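Local structure of titin (Homo sapiens, 2J8H) at residues A[12-17]-A[22-27]; A[53-58]-A[63-68]. The protein is a giant elastic protein of muscle whose A-band part includes tandem immunoglobulin domains held in a rigid conformation. One frame throughout, in Å; residues are numbered along the deposited sequence.

Overall arrangement
Both contacts lie in the N-terminal immunoglobulin domain of the tandem pair. From the N terminus, contact 1 comes first. It joins residues 12-17 to 22-27 and closes a four-residue connection between two strands of different sheets. Contact 2 follows later and neither nests with contact 1 nor crosses it. It joins 53-58 to 63-68, the two arms of a beta hairpin. The contact centres are about 10 Å apart. Strands 22-29 and 61-66 are neighbours in one antiparallel sheet, where backbone hydrogen bonds link Ala22 with Ile66 and Leu24 with Leu64. Contact 2 thus widens this sheet, while contact 1 ties it to strand 14-17.

Contact 1 (A[12-17]-A[22-27]); sequences RNLNVR and ATLVCK
Leu14 reaches over to Ala22 and Leu24 with one methyl, CD1. Its CD1 lies 3.4 Å from CD1 of Leu24, closer than carbons usually pack. The two leucine side chains meet at an oblique angle, methyl against methyl. The same Leu14 CD1 stands 3.9 Å from CB of Ala22. It also passes 3.6 Å from the backbone O of Thr23, so this single methyl meets three successive residues of 22-27. Leu14 CG is anti to the carbonyl carbon (chi1 -65°), and the extended second torsion carries CD1 on toward the other strand.

Ala22 is the second main partner. Its CB touches both Leu14 and Val16, and the CG2 branch of Val16 comes within 3.8 Å of it. With CG1 of Val16 anti to the backbone N (chi1 177°), CG2 is the branch left to meet Ala22.

No hydrogen bond joins the two segments. Strands 14-17 and 22-27 run nearly antiparallel, at 159°, but their axes come no closer than 8.2 Å, too far for a shared sheet. This fits the I-set immunoglobulin sandwich, in which the first strand is split between the sheets. Strand 14-17 is its second part, often called A', and pairs in parallel with strand 86-102 through backbone bonds of Leu14 and Val16. Strand 22-29, the B strand, belongs to the opposing sheet and bonds to strand 61-66.

Further apolar groups close in around the contact. Leu94 touches Leu14 and Val16, and Val69 packs on Val16 and Ala22. Leu24 also meets Tyr77 and Leu11. Near the end of strand 14-17, Val16 packs against Arg17 of the second subunit, another copy of the protein.

Contact 2 (A[53-58]-A[63-68]); sequences RIQEFK and QLIIAS
Arg53 crosses Ile65 obliquely, with its guanidinium group overlapping the end of that side chain. Ile65 CD1 sits 3.8 Å above the guanidinium plane of Arg53, not over the centre of the group but nearer its edge. The CG2 branch of Ile65 lies 3.5 Å from Arg53 NH2. A bend at chi3 (-82°) turns the arginine back over the isoleucine. A water accepts a bond from Arg53 NE and lies 2.8 Å from Ile65 O, to which it can donate.

Gln55 and Gln63 run side by side on the same face. Gln63 NE2 gives a hydrogen bond of 2.8 Å to Gln55 OE1. The acceptor is in the amide plane of Gln63, but the donor is tilted from the carbonyl plane of Gln55. The two amide planes are 28° apart. Gln63 NE2 also meets the edge of the Phe57 ring, 3.7 Å from CE1, with ring and amide planes nearly perpendicular.

The backbones form an antiparallel hairpin. Arg53 with Ile65 and Gln55 with Gln63 are hydrogen-bonded pairs, each with two N-H...O bonds. Between them is the non-hydrogen-bonded pair Ile54 with Leu64, whose side chains turn to the other face. Ile54 CG1 touches Leu64 CD1 at 3.7 Å, and both residues rest on Trp38 of strand 35-40 in the opposing sheet.

In the immunoglobulin fold this is a hairpin at one edge of a sheet. Strand 61-66 is flanked by strand 22-29, whereas strand 52-57 is outermost within the chain and pairs in parallel with a strand of the third subunit.

Contact 1 (A[12-17]-A[22-27])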
loop_
_atom_site.group_PDB
_atom_site.type_symbol
_atom_site.label_atom_id
_atom_site.label_comp_id
_atom_site.label_asym_id
_atom_site.label_seq_id
_atom_site.Cartn_x
_atom_site.Cartn_y
_atom_site.Cartn_z
ATOM N N ARG A 12 0.332 24.828 -1.913
ATOM C CA ARG A 12 -0.691 24.462 -2.897
ATOM C C ARG A 12 -1.810 23.679 -2.228
ATOM O O ARG A 12 -1.533 22.813 -1.420
ATOM C CB ARG A 12 -0.076 23.571 -3.985
ATOM C CG ARG A 12 0.664 24.329 -5.057
ATOM C CD ARG A 12 1.123 23.409 -6.201
ATOM N NE ARG A 12 2.428 23.856 -6.712
ATOM C CZ ARG A 12 2.626 24.638 -7.772
ATOM N NH1 ARG A 12 1.605 25.071 -8.516
ATOM N NH2 ARG A 12 3.874 24.980 -8.097
ATOM N N ASN A 13 -3.060 23.965 -2.592
ATOM C CA ASN A 13 -4.179 23.095 -2.240
ATOM C C ASN A 13 -3.907 21.698 -2.792
ATOM O O ASN A 13 -3.401 21.552 -3.923
ATOM C CB ASN A 13 -5.496 23.626 -2.816
ATOM C CG ASN A 13 -6.030 24.838 -2.071
ATOM O OD1 ASN A 13 -5.580 25.164 -0.968
ATOM N ND2 ASN A 13 -7.024 25.492 -2.662
ATOM N N LEU A 14 -4.243 20.676 -2.012
ATOM C CA LEU A 14 -3.942 19.280 -2.362
ATOM C C LEU A 14 -5.210 18.448 -2.381
ATOM O O LEU A 14 -6.102 18.670 -1.570
ATOM C CB LEU A 14 -3.043 18.624 -1.312
ATOM C CG LEU A 14 -1.611 19.083 -1.037
ATOM C CD1 LEU A 14 -1.040 18.246 0.109
ATOM C CD2 LEU A 14 -0.774 18.937 -2.314
ATOM N N ASN A 15 -5.243 17.474 -3.289
ATOM C CA ASN A 15 -6.225 16.401 -3.314
ATOM C C ASN A 15 -5.457 15.088 -3.343
ATOM O O ASN A 15 -4.801 14.765 -4.326
ATOM C CB ASN A 15 -7.096 16.496 -4.556
ATOM C CG ASN A 15 -8.130 17.587 -4.453
ATOM O OD1 ASN A 15 -7.801 18.760 -4.470
ATOM N ND2 ASN A 15 -9.390 17.203 -4.345
ATOM N N VAL A 16 -5.555 14.327 -2.268
ATOM C CA VAL A 16 -4.731 13.147 -2.082
ATOM C C VAL A 16 -5.634 11.956 -1.845
ATOM O O VAL A 16 -6.662 12.058 -1.184
ATOM C CB VAL A 16 -3.766 13.351 -0.888
ATOM C CG1 VAL A 16 -2.933 12.099 -0.600
ATOM C CG2 VAL A 16 -2.867 14.513 -1.180
ATOM N N ARG A 17 -5.261 10.824 -2.423
ATOM C CA ARG A 17 -6.016 9.610 -2.225
ATOM C C ARG A 17 -5.853 9.146 -0.784
ATOM O O ARG A 17 -4.782 9.240 -0.215
ATOM C CB ARG A 17 -5.566 8.523 -3.209
ATOM C CG ARG A 17 -6.346 7.239 -3.122
ATOM C CD ARG A 17 -7.779 7.386 -3.602
ATOM N NE ARG A 17 -7.902 8.052 -4.906
ATOM C CZ ARG A 17 -7.802 7.459 -6.094
ATOM N NH1 ARG A 17 -7.577 6.145 -6.208
ATOM N NH2 ARG A 17 -7.946 8.197 -7.194
ATOM N N ALA A 22 0.345 12.966 2.201
ATOM C CA ALA A 22 0.166 14.274 1.633
ATOM C C ALA A 22 1.413 15.065 2.013
ATOM O O ALA A 22 1.839 15.027 3.167
ATOM C CB ALA A 22 -1.079 14.926 2.193
ATOM N N THR A 23 2.006 15.752 1.037
ATOM C CA THR A 23 3.184 16.578 1.274
ATOM C C THR A 23 2.872 17.979 0.855
ATOM O O THR A 23 2.536 18.226 -0.295
ATOM C CB THR A 23 4.385 16.064 0.485
ATOM O OG1 THR A 23 4.601 14.699 0.847
ATOM C CG2 THR A 23 5.640 16.899 0.797
ATOM N N LEU A 24 2.990 18.893 1.802
ATOM C CA LEU A 24 2.748 20.301 1.570
ATOM C C LEU A 24 4.122 20.930 1.535
ATOM O O LEU A 24 4.918 20.693 2.447
ATOM C CB LEU A 24 1.965 20.880 2.733
ATOM C CG LEU A 24 0.497 20.489 2.883
ATOM C CD1 LEU A 24 0.258 19.040 3.168
ATOM C CD2 LEU A 24 -0.040 21.253 4.030
ATOM N N VAL A 25 4.407 21.700 0.490
ATOM C CA VAL A 25 5.742 22.199 0.234
ATOM C C VAL A 25 5.625 23.683 -0.020
ATOM O O VAL A 25 4.663 24.134 -0.660
ATOM C CB VAL A 25 6.378 21.583 -1.052
ATOM C CG1 VAL A 25 7.881 21.908 -1.086
ATOM C CG2 VAL A 25 6.148 20.073 -1.156
ATOM N N CYS A 26 6.611 24.445 0.430
ATOM C CA CYS A 26 6.662 25.869 0.105
ATOM C C CYS A 26 8.120 26.284 0.102
ATOM O O CYS A 26 8.983 25.494 0.525
ATOM C CB CYS A 26 5.833 26.675 1.098
ATOM S SG CYS A 26 6.409 26.638 2.761
ATOM N N LYS A 27 8.394 27.487 -0.413
ATOM C CA LYS A 27 9.730 28.040 -0.425
ATOM C C LYS A 27 9.670 29.447 0.175
ATOM O O LYS A 27 8.916 30.304 -0.285
ATOM C CB LYS A 27 10.324 28.078 -1.828
ATOM C CG LYS A 27 11.772 28.509 -1.887
ATOM C CD LYS A 27 12.202 28.589 -3.328
ATOM C CE LYS A 27 13.655 28.912 -3.484
ATOM N NZ LYS A 27 14.014 28.726 -4.905
#

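Contact 2 (A[53-58]-A[63-68])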
loop_
_atom_site.group_PDB
_atom_site.type_symbol
_atom_site.label_atom_id
_atom_site.label_comp_id
_atom_site.label_asym_id
_atom_site.label_seq_id
_atom_site.Cartn_x
_atom_site.Cartn_y
_atom_site.Cartn_z
ATOM N N ARG A 53 5.748 14.668 9.710
ATOM C CA ARG A 53 7.179 14.899 9.578
ATOM C C ARG A 53 7.367 16.258 8.957
ATOM O O ARG A 53 6.710 16.586 7.977
ATOM C CB ARG A 53 7.813 13.858 8.658
ATOM C CG ARG A 53 8.037 12.531 9.268
ATOM C CD ARG A 53 8.549 11.550 8.230
ATOM N NE ARG A 53 7.434 11.016 7.475
ATOM C CZ ARG A 53 7.522 10.465 6.259
ATOM N NH1 ARG A 53 8.697 10.384 5.627
ATOM N NH2 ARG A 53 6.412 9.982 5.670
ATOM N N ILE A 54 8.258 17.049 9.519
ATOM C CA ILE A 54 8.516 18.392 9.037
ATOM C C ILE A 54 9.930 18.384 8.543
ATOM O O ILE A 54 10.822 17.838 9.189
ATOM C CB ILE A 54 8.347 19.420 10.142
ATOM C CG1 ILE A 54 6.871 19.553 10.468
ATOM C CG2 ILE A 54 8.968 20.793 9.714
ATOM C CD1 ILE A 54 6.568 20.346 11.702
ATOM N N GLN A 55 10.157 18.956 7.366
ATOM C CA GLN A 55 11.459 18.842 6.735
ATOM C C GLN A 55 11.848 20.165 6.113
ATOM O O GLN A 55 10.989 20.942 5.681
ATOM C CB GLN A 55 11.445 17.752 5.692
ATOM C CG GLN A 55 11.106 16.376 6.227
ATOM C CD GLN A 55 11.252 15.303 5.202
ATOM O OE1 GLN A 55 11.207 15.561 4.000
ATOM N NE2 GLN A 55 11.386 14.063 5.662
ATOM N N GLU A 56 13.149 20.427 6.116
ATOM C CA GLU A 56 13.694 21.675 5.602
ATOM C C GLU A 56 14.920 21.351 4.743
ATOM O O GLU A 56 15.618 20.372 4.993
ATOM C CB GLU A 56 14.036 22.613 6.753
ATOM C CG GLU A 56 14.399 23.972 6.293
ATOM C CD GLU A 56 14.733 24.909 7.441
ATOM O OE1 GLU A 56 14.519 24.520 8.610
ATOM O OE2 GLU A 56 15.195 26.029 7.145
ATOM N N PHE A 57 15.141 22.167 3.710
ATOM C CA PHE A 57 16.194 21.955 2.742
ATOM C C PHE A 57 16.844 23.292 2.387
ATOM O O PHE A 57 16.216 24.343 2.487
ATOM C CB PHE A 57 15.625 21.310 1.476
ATOM C CG PHE A 57 14.957 20.005 1.715
ATOM C CD1 PHE A 57 13.615 19.947 2.003
ATOM C CD2 PHE A 57 15.673 18.822 1.626
ATOM C CE1 PHE A 57 12.981 18.728 2.229
ATOM C CE2 PHE A 57 15.049 17.593 1.853
ATOM C CZ PHE A 57 13.714 17.548 2.152
ATOM N N LYS A 58 18.106 23.246 1.993
ATOM C CA LYS A 58 18.825 24.462 1.608
ATOM C C LYS A 58 18.048 25.188 0.531
ATOM O O LYS A 58 17.410 24.564 -0.313
ATOM C CB LYS A 58 20.220 24.141 1.105
ATOM C CG LYS A 58 21.274 24.120 2.207
ATOM C CD LYS A 58 22.673 23.960 1.636
ATOM C CE LYS A 58 23.573 23.195 2.611
ATOM N NZ LYS A 58 23.710 23.933 3.901
ATOM N N GLN A 63 8.753 21.505 4.000
ATOM C CA GLN A 63 7.644 20.635 3.690
ATOM C C GLN A 63 7.153 19.887 4.915
ATOM O O GLN A 63 7.897 19.620 5.862
ATOM C CB GLN A 63 7.947 19.726 2.478
ATOM C CG GLN A 63 8.773 18.531 2.741
ATOM C CD GLN A 63 9.156 17.727 1.513
ATOM O OE1 GLN A 63 8.829 18.074 0.384
ATOM N NE2 GLN A 63 9.933 16.675 1.732
ATOM N N LEU A 64 5.857 19.616 4.895
ATOM C CA LEU A 64 5.212 18.836 5.909
ATOM C C LEU A 64 4.687 17.597 5.222
ATOM O O LEU A 64 3.981 17.696 4.216
ATOM C CB LEU A 64 4.057 19.628 6.497
ATOM C CG LEU A 64 3.097 18.860 7.434
ATOM C CD1 LEU A 64 3.778 18.506 8.735
ATOM C CD2 LEU A 64 1.835 19.727 7.674
ATOM N N ILE A 65 5.021 16.434 5.755
ATOM C CA ILE A 65 4.482 15.190 5.275
ATOM C C ILE A 65 3.476 14.664 6.289
ATOM O O ILE A 65 3.813 14.437 7.448
ATOM C CB ILE A 65 5.582 14.121 5.055
ATOM C CG1 ILE A 65 6.736 14.703 4.218
ATOM C CG2 ILE A 65 4.985 12.855 4.369
ATOM C CD1 ILE A 65 8.008 13.834 4.194
ATOM N N ILE A 66 2.236 14.468 5.825
ATOM C CA ILE A 66 1.161 13.884 6.621
ATOM C C ILE A 66 0.969 12.494 6.100
ATOM O O ILE A 66 0.573 12.325 4.962
ATOM C CB ILE A 66 -0.162 14.654 6.459
ATOM C CG1 ILE A 66 0.073 16.146 6.696
ATOM C CG2 ILE A 66 -1.235 14.112 7.389
ATOM C CD1 ILE A 66 -1.098 17.020 6.311
ATOM N N ALA A 67 1.228 11.506 6.948
ATOM C CA ALA A 67 1.207 10.133 6.526
ATOM C C ALA A 67 -0.197 9.611 6.443
ATOM O O ALA A 67 -1.064 9.953 7.271
ATOM C CB ALA A 67 2.016 9.265 7.482
ATOM N N SER A 68 -0.415 8.744 5.452
ATOM C CA SER A 68 -1.577 7.896 5.448
ATOM C C SER A 68 -2.840 8.679 5.737
ATOM O O SER A 68 -3.481 8.514 6.789
ATOM C CB SER A 68 -1.387 6.773 6.471
ATOM O OG SER A 68 -0.332 5.912 6.052
HETATM O O HOH W 1 4.631 11.807 7.961
#